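Local coordinates for protein exonuclease (Laribacter hongkongensis, PDB 3SYY) that digests double-stranded DNA as an alkaline exonuclease with strict 5'-3' polarity, using a magnesium-binding active site of the PD-(D/E)XK type, at residues 69-74 and 111-116; 77-82 and 163-168. All coordinates share one frame; numbering follows the deposited sequence.

Contact 1: residues 69-74 and 111-116; sequences PHARAR and IEIKCP. With MG (magnesium ion), chain B.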
loop_
_atom_site.group_PDB
_atom_site.type_symbol
_atom_site.label_atom_id
_atom_site.label_comp_id
_atom_site.label_asym_id
_atom_site.label_seq_id
_atom_site.Cartn_x
_atom_site.Cartn_y
_atom_site.Cartn_z
ATOM N N PRO A 69 -15.690 -23.187 2.872
ATOM C CA PRO A 69 -16.576 -24.341 3.069
ATOM C C PRO A 69 -17.814 -24.390 2.163
ATOM O O PRO A 69 -18.381 -25.465 2.024
ATOM C CB PRO A 69 -17.033 -24.203 4.495
ATOM C CG PRO A 69 -16.720 -22.774 4.889
ATOM C CD PRO A 69 -15.565 -22.358 4.087
ATOM N N HIS A 70 -18.210 -23.254 1.583
ATOM C CA HIS A 70 -19.323 -23.224 0.626
ATOM C C HIS A 70 -18.770 -23.896 -0.589
ATOM O O HIS A 70 -19.447 -24.742 -1.196
ATOM C CB HIS A 70 -19.750 -21.799 0.239
ATOM C CG HIS A 70 -20.421 -20.996 1.322
ATOM N ND1 HIS A 70 -19.899 -20.815 2.593
ATOM C CD2 HIS A 70 -21.527 -20.212 1.263
ATOM C CE1 HIS A 70 -20.685 -20.004 3.281
ATOM N NE2 HIS A 70 -21.668 -19.608 2.488
ATOM N N ALA A 71 -17.570 -23.481 -1.011
ATOM C CA ALA A 71 -16.926 -24.060 -2.177
ATOM C C ALA A 71 -16.728 -25.574 -2.019
ATOM O O ALA A 71 -16.953 -26.337 -2.982
ATOM C CB ALA A 71 -15.536 -23.382 -2.461
ATOM N N ARG A 72 -16.275 -25.982 -0.843
ATOM C CA ARG A 72 -16.073 -27.410 -0.534
ATOM C C ARG A 72 -17.424 -28.142 -0.739
ATOM O O ARG A 72 -17.456 -29.194 -1.387
ATOM C CB ARG A 72 -15.559 -27.656 0.904
ATOM C CG ARG A 72 -15.106 -29.146 1.152
ATOM C CD ARG A 72 -14.414 -29.359 2.567
ATOM N NE ARG A 72 -13.076 -28.720 2.577
ATOM C CZ ARG A 72 -12.783 -27.521 3.102
ATOM N NH1 ARG A 72 -13.712 -26.786 3.724
ATOM N NH2 ARG A 72 -11.550 -27.040 3.009
ATOM N N ALA A 73 -18.513 -27.584 -0.206
ATOM C CA ALA A 73 -19.820 -28.228 -0.337
ATOM C C ALA A 73 -20.221 -28.282 -1.797
ATOM O O ALA A 73 -20.627 -29.338 -2.262
ATOM C CB ALA A 73 -20.876 -27.548 0.501
ATOM N N ARG A 74 -20.085 -27.178 -2.527
ATOM C CA ARG A 74 -20.404 -27.152 -3.947
ATOM C C ARG A 74 -19.650 -28.219 -4.743
ATOM O O ARG A 74 -20.208 -28.836 -5.686
ATOM C CB ARG A 74 -20.164 -25.762 -4.557
ATOM C CG ARG A 74 -20.515 -25.654 -6.052
ATOM C CD ARG A 74 -22.085 -25.729 -6.311
ATOM N NE ARG A 74 -22.346 -25.257 -7.674
ATOM C CZ ARG A 74 -22.648 -23.999 -8.028
ATOM N NH1 ARG A 74 -22.838 -23.044 -7.121
ATOM N NH2 ARG A 74 -22.802 -23.696 -9.308
ATOM N N ILE A 111 -8.214 -31.865 -3.058
ATOM C CA ILE A 111 -8.872 -30.660 -3.580
ATOM C C ILE A 111 -8.069 -29.456 -3.047
ATOM O O ILE A 111 -7.614 -29.492 -1.909
ATOM C CB ILE A 111 -10.370 -30.595 -3.145
ATOM C CG1 ILE A 111 -11.040 -29.284 -3.568
ATOM C CG2 ILE A 111 -10.519 -30.864 -1.659
ATOM C CD1 ILE A 111 -12.563 -29.261 -3.362
ATOM N N GLU A 112 -7.870 -28.455 -3.893
ATOM C CA GLU A 112 -7.302 -27.143 -3.449
ATOM C C GLU A 112 -8.354 -26.137 -3.926
ATOM O O GLU A 112 -8.721 -26.149 -5.107
ATOM C CB GLU A 112 -5.971 -26.854 -4.159
ATOM C CG GLU A 112 -5.489 -25.342 -3.941
ATOM C CD GLU A 112 -5.288 -25.021 -2.452
ATOM O OE1 GLU A 112 -5.006 -25.971 -1.667
ATOM O OE2 GLU A 112 -5.449 -23.809 -2.016
ATOM N N ILE A 113 -8.861 -25.339 -2.997
ATOM C CA ILE A 113 -9.931 -24.376 -3.250
ATOM C C ILE A 113 -9.407 -22.922 -3.264
ATOM O O ILE A 113 -8.689 -22.494 -2.336
ATOM C CB ILE A 113 -10.965 -24.494 -2.131
ATOM C CG1 ILE A 113 -11.656 -25.892 -2.171
ATOM C CG2 ILE A 113 -12.042 -23.350 -2.211
ATOM C CD1 ILE A 113 -12.497 -26.155 -0.941
ATOM N N LYS A 114 -9.803 -22.157 -4.289
ATOM C CA LYS A 114 -9.614 -20.699 -4.248
ATOM C C LYS A 114 -10.976 -20.010 -4.245
ATOM O O LYS A 114 -11.919 -20.422 -4.997
ATOM C CB LYS A 114 -8.782 -20.232 -5.449
ATOM C CG LYS A 114 -7.462 -20.963 -5.690
ATOM C CD LYS A 114 -6.566 -20.991 -4.463
ATOM C CE LYS A 114 -5.191 -21.657 -4.776
ATOM N NZ LYS A 114 -4.396 -21.778 -3.458
ATOM N N CYS A 115 -11.102 -18.954 -3.426
ATOM C CA CYS A 115 -12.270 -18.082 -3.456
ATOM C C CYS A 115 -11.799 -16.631 -3.600
ATOM O O CYS A 115 -11.785 -15.896 -2.609
ATOM C CB CYS A 115 -13.063 -18.207 -2.165
ATOM S SG CYS A 115 -13.839 -19.929 -1.948
ATOM N N PRO A 116 -11.448 -16.234 -4.820
ATOM C CA PRO A 116 -10.748 -15.039 -5.040
ATOM C C PRO A 116 -11.673 -13.901 -5.431
ATOM O O PRO A 116 -12.917 -14.022 -5.338
ATOM C CB PRO A 116 -9.855 -15.431 -6.211
ATOM C CG PRO A 116 -10.886 -16.193 -7.120
ATOM C CD PRO A 116 -11.590 -17.031 -6.060
HETATM MG MG MG B . -7.048 -22.929 -0.600
HETATM O O HOH W 1 -5.988 -20.843 -0.779
HETATM O O HOH W 2 -7.341 -22.867 1.646
#

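Contact 2: residues 77-82 and 163-168; sequences IETGEI and MQYFCT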
loop_
_atom_site.group_PDB
_atom_site.type_symbol
_atom_site.label_atom_id
_atom_site.label_comp_id
_atom_site.label_asym_id
_atom_site.label_seq_id
_atom_site.Cartn_x
_atom_site.Cartn_y
_atom_site.Cartn_z
ATOM N N ILE A 77 -21.279 -31.506 -4.095
ATOM C CA ILE A 77 -22.563 -31.494 -4.846
ATOM C C ILE A 77 -22.307 -31.830 -6.288
ATOM O O ILE A 77 -22.988 -32.719 -6.852
ATOM C CB ILE A 77 -23.278 -30.144 -4.732
ATOM C CG1 ILE A 77 -23.744 -29.959 -3.298
ATOM C CG2 ILE A 77 -24.458 -30.049 -5.703
ATOM C CD1 ILE A 77 -24.250 -28.543 -3.009
ATOM N N GLU A 78 -21.312 -31.178 -6.886
ATOM C CA GLU A 78 -21.017 -31.360 -8.286
ATOM C C GLU A 78 -20.412 -32.724 -8.622
ATOM O O GLU A 78 -20.521 -33.190 -9.770
ATOM C CB GLU A 78 -20.110 -30.245 -8.822
ATOM C CG GLU A 78 -20.701 -28.835 -8.672
ATOM C CD GLU A 78 -21.757 -28.520 -9.710
ATOM O OE1 GLU A 78 -22.490 -27.524 -9.543
ATOM O OE2 GLU A 78 -21.839 -29.257 -10.717
ATOM N N THR A 79 -19.748 -33.364 -7.665
ATOM C CA THR A 79 -18.962 -34.529 -8.046
ATOM C C THR A 79 -19.386 -35.787 -7.317
ATOM O O THR A 79 -19.101 -36.875 -7.779
ATOM C CB THR A 79 -17.459 -34.361 -7.714
ATOM O OG1 THR A 79 -17.331 -34.191 -6.297
ATOM C CG2 THR A 79 -16.818 -33.214 -8.495
ATOM N N GLY A 80 -19.973 -35.656 -6.143
ATOM C CA GLY A 80 -20.271 -36.820 -5.314
ATOM C C GLY A 80 -19.080 -37.488 -4.642
ATOM O O GLY A 80 -19.204 -38.632 -4.160
ATOM N N GLU A 81 -17.927 -36.801 -4.583
ATOM C CA GLU A 81 -16.704 -37.405 -4.004
ATOM C C GLU A 81 -16.742 -37.405 -2.480
ATOM O O GLU A 81 -17.379 -36.540 -1.865
ATOM C CB GLU A 81 -15.442 -36.693 -4.495
ATOM C CG GLU A 81 -15.207 -36.764 -5.962
ATOM C CD GLU A 81 -14.337 -37.977 -6.404
ATOM O OE1 GLU A 81 -14.012 -38.852 -5.591
ATOM O OE2 GLU A 81 -13.983 -38.035 -7.595
ATOM N N ILE A 82 -16.080 -38.382 -1.863
ATOM C CA ILE A 82 -15.905 -38.391 -0.410
ATOM C C ILE A 82 -14.711 -37.472 -0.055
ATOM O O ILE A 82 -13.568 -37.743 -0.441
ATOM C CB ILE A 82 -15.613 -39.831 0.111
ATOM C CG1 ILE A 82 -15.267 -39.855 1.607
ATOM C CG2 ILE A 82 -14.450 -40.451 -0.638
ATOM C CD1 ILE A 82 -16.350 -40.441 2.503
ATOM N N MET A 163 -21.767 -19.515 -13.609
ATOM C CA MET A 163 -20.361 -19.031 -13.568
ATOM C C MET A 163 -19.707 -19.132 -12.190
ATOM O O MET A 163 -18.559 -18.753 -12.045
ATOM C CB MET A 163 -20.293 -17.553 -13.990
ATOM C CG MET A 163 -20.648 -17.306 -15.410
ATOM S SD MET A 163 -20.457 -15.518 -15.792
ATOM C CE MET A 163 -21.172 -15.453 -17.436
ATOM N N GLN A 164 -20.423 -19.635 -11.189
ATOM C CA GLN A 164 -19.943 -19.613 -9.816
ATOM C C GLN A 164 -18.834 -20.646 -9.579
ATOM O O GLN A 164 -17.943 -20.416 -8.730
ATOM C CB GLN A 164 -21.072 -19.867 -8.856
ATOM C CG GLN A 164 -22.100 -18.720 -8.801
ATOM C CD GLN A 164 -23.312 -19.027 -7.940
ATOM O OE1 GLN A 164 -24.133 -18.126 -7.653
ATOM N NE2 GLN A 164 -23.472 -20.274 -7.558
ATOM N N TYR A 165 -18.897 -21.769 -10.317
ATOM C CA TYR A 165 -18.093 -22.954 -9.985
ATOM C C TYR A 165 -17.199 -23.393 -11.104
ATOM O O TYR A 165 -17.660 -23.531 -12.246
ATOM C CB TYR A 165 -19.015 -24.096 -9.552
ATOM C CG TYR A 165 -18.289 -25.395 -9.328
ATOM C CD1 TYR A 165 -17.657 -25.665 -8.114
ATOM C CD2 TYR A 165 -18.274 -26.369 -10.327
ATOM C CE1 TYR A 165 -17.004 -26.900 -7.900
ATOM C CE2 TYR A 165 -17.659 -27.585 -10.141
ATOM C CZ TYR A 165 -17.037 -27.863 -8.937
ATOM O OH TYR A 165 -16.431 -29.092 -8.834
ATOM N N PHE A 166 -15.890 -23.539 -10.807
ATOM C CA PHE A 166 -14.925 -23.987 -11.799
ATOM C C PHE A 166 -14.066 -25.059 -11.163
ATOM O O PHE A 166 -13.649 -24.929 -9.993
ATOM C CB PHE A 166 -14.015 -22.832 -12.283
ATOM C CG PHE A 166 -12.837 -23.300 -13.107
ATOM C CD1 PHE A 166 -12.951 -23.415 -14.466
ATOM C CD2 PHE A 166 -11.634 -23.675 -12.493
ATOM C CE1 PHE A 166 -11.906 -23.855 -15.230
ATOM C CE2 PHE A 166 -10.575 -24.118 -13.233
ATOM C CZ PHE A 166 -10.689 -24.186 -14.610
ATOM N N CYS A 167 -13.814 -26.125 -11.910
ATOM C CA CYS A 167 -12.969 -27.192 -11.377
ATOM C C CYS A 167 -12.205 -27.823 -12.522
ATOM O O CYS A 167 -12.777 -28.035 -13.643
ATOM C CB CYS A 167 -13.766 -28.202 -10.569
ATOM S SG CYS A 167 -12.802 -29.657 -10.004
ATOM N N THR A 168 -10.913 -28.073 -12.295
ATOM C CA THR A 168 -10.088 -28.780 -13.321
ATOM C C THR A 168 -9.086 -29.683 -12.586
ATOM O O THR A 168 -8.640 -29.339 -11.472
ATOM C CB THR A 168 -9.395 -27.814 -14.286
ATOM O OG1 THR A 168 -8.879 -28.517 -15.426
ATOM C CG2 THR A 168 -8.212 -27.018 -13.598
#

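Contact 1: residues 69-74 and 111-116
Ile113 packs against Ala71 and Arg72, joining strand 109-114 of the central sheet to one face of helix 59-79. The apolar part is small. Ala71 CB sits 3.5 Å from Ile113 CG2, and Cys115 SG lies 3.9 Å from Ala71 CB. The two branches of Ile113 divide the work. CG2 lies anti to the backbone N and meets Ala71. The CG1 arm ends in CD1, which lies 3.8 Å from Arg72 N and lies over one face of the Arg72 guanidinium, offset toward its rim. The Arg72 and Ile113 side chains cross at about a right angle. The Arg72 chain runs extended and bends at chi3 (-71°); NH2 then bonds to Asp102 O and forms a salt bridge with Glu68.

No hydrogen bond links the two segments. The metal chemistry lies on the strand, which carries the E-X-K part of the PD-(D/E)XK motif as Glu112, Ile113 and Lys114. One magnesium is bound by Glu112 OE2 at 2.3 Å, by Ile113 O at 2.4 Å and by two waters. Asp102 also binds this ion. Glu112 binds a second magnesium as well, together with Ser100. Lys114 NZ forms a salt bridge with Glu112 OE2 (2.7 Å). The amine comes from 36° out of the carboxylate plane. It also gives a bond to one of the metal-bound waters. Gln137 accepts another bond from this amine.

Ile113 therefore faces both ways: its side chain is packed on the helix while its carbonyl binds metal. Arg72 adds a second tie, since the Asp102 whose backbone it bonds also gives a carboxylate to the ion. The helix thus reaches the ion by two routes, through Ile113 and through the backbone of Asp102.

Contact 2: residues 77-82 and 163-168
Glu78 and Tyr165 meet in a CH-pi contact. It joins the C-terminal end of helix 59-79 to strand 165-171, an outermost strand of the mixed sheet of this PD-(D/E)XK nuclease fold. Glu78 CG lies 3.8 Å from the centroid of the Tyr165 ring and 18° off the ring normal. It therefore sits over the face, shifted toward the CE2 side, where the closest approach is 3.6 Å from Glu78 CG to Tyr165 CE2. The Glu78 chain bends at chi2 (-78°), and the carboxylate plane lies nearly parallel to that of the ring. Thr79 adds a looser touch, with CG2 4.2 Å from Tyr165 OH.

The next shell fixes these groups. Glu78 OE1 forms a salt bridge with Arg74, one turn earlier on the helix. Tyr165 also packs on Arg74 and Tyr75 and, from the neighbouring strand, on Val153. The contact is at the surface and has no hydrogen bond of its own.

The helix ends here, and Gly80 leaves it with positive phi. Thr79 OG1 bonds back to Tyr75 O. The same Thr79 OG1 accepts from Glu81 N at 3.2 Å, with an N-H...O angle of 158°, closing an ST turn.

How the contacts relate
Both contacts pack helix 59-79 on the same five-stranded sheet, and their centres are 9 Å apart. Contact 1 uses the interior strand 109-114; contact 2 uses the outermost strand 165-171, with strand 149-155 between them. Arg74 joins the two: it lies on the helix segment of contact 1, and Arg74 CG is 3.5 Å from Tyr165 CD1. Contact 1 supplies Glu112 and Ile113 to the metal site, which Asp102 and Ser100 complete. Contact 2 stands farther off, the Tyr165 side chain about 13 Å from a bound magnesium and about 8 Å from the Ile113 side chain. Between the two contacts the helix passes from the active-site strand to the sheet edge.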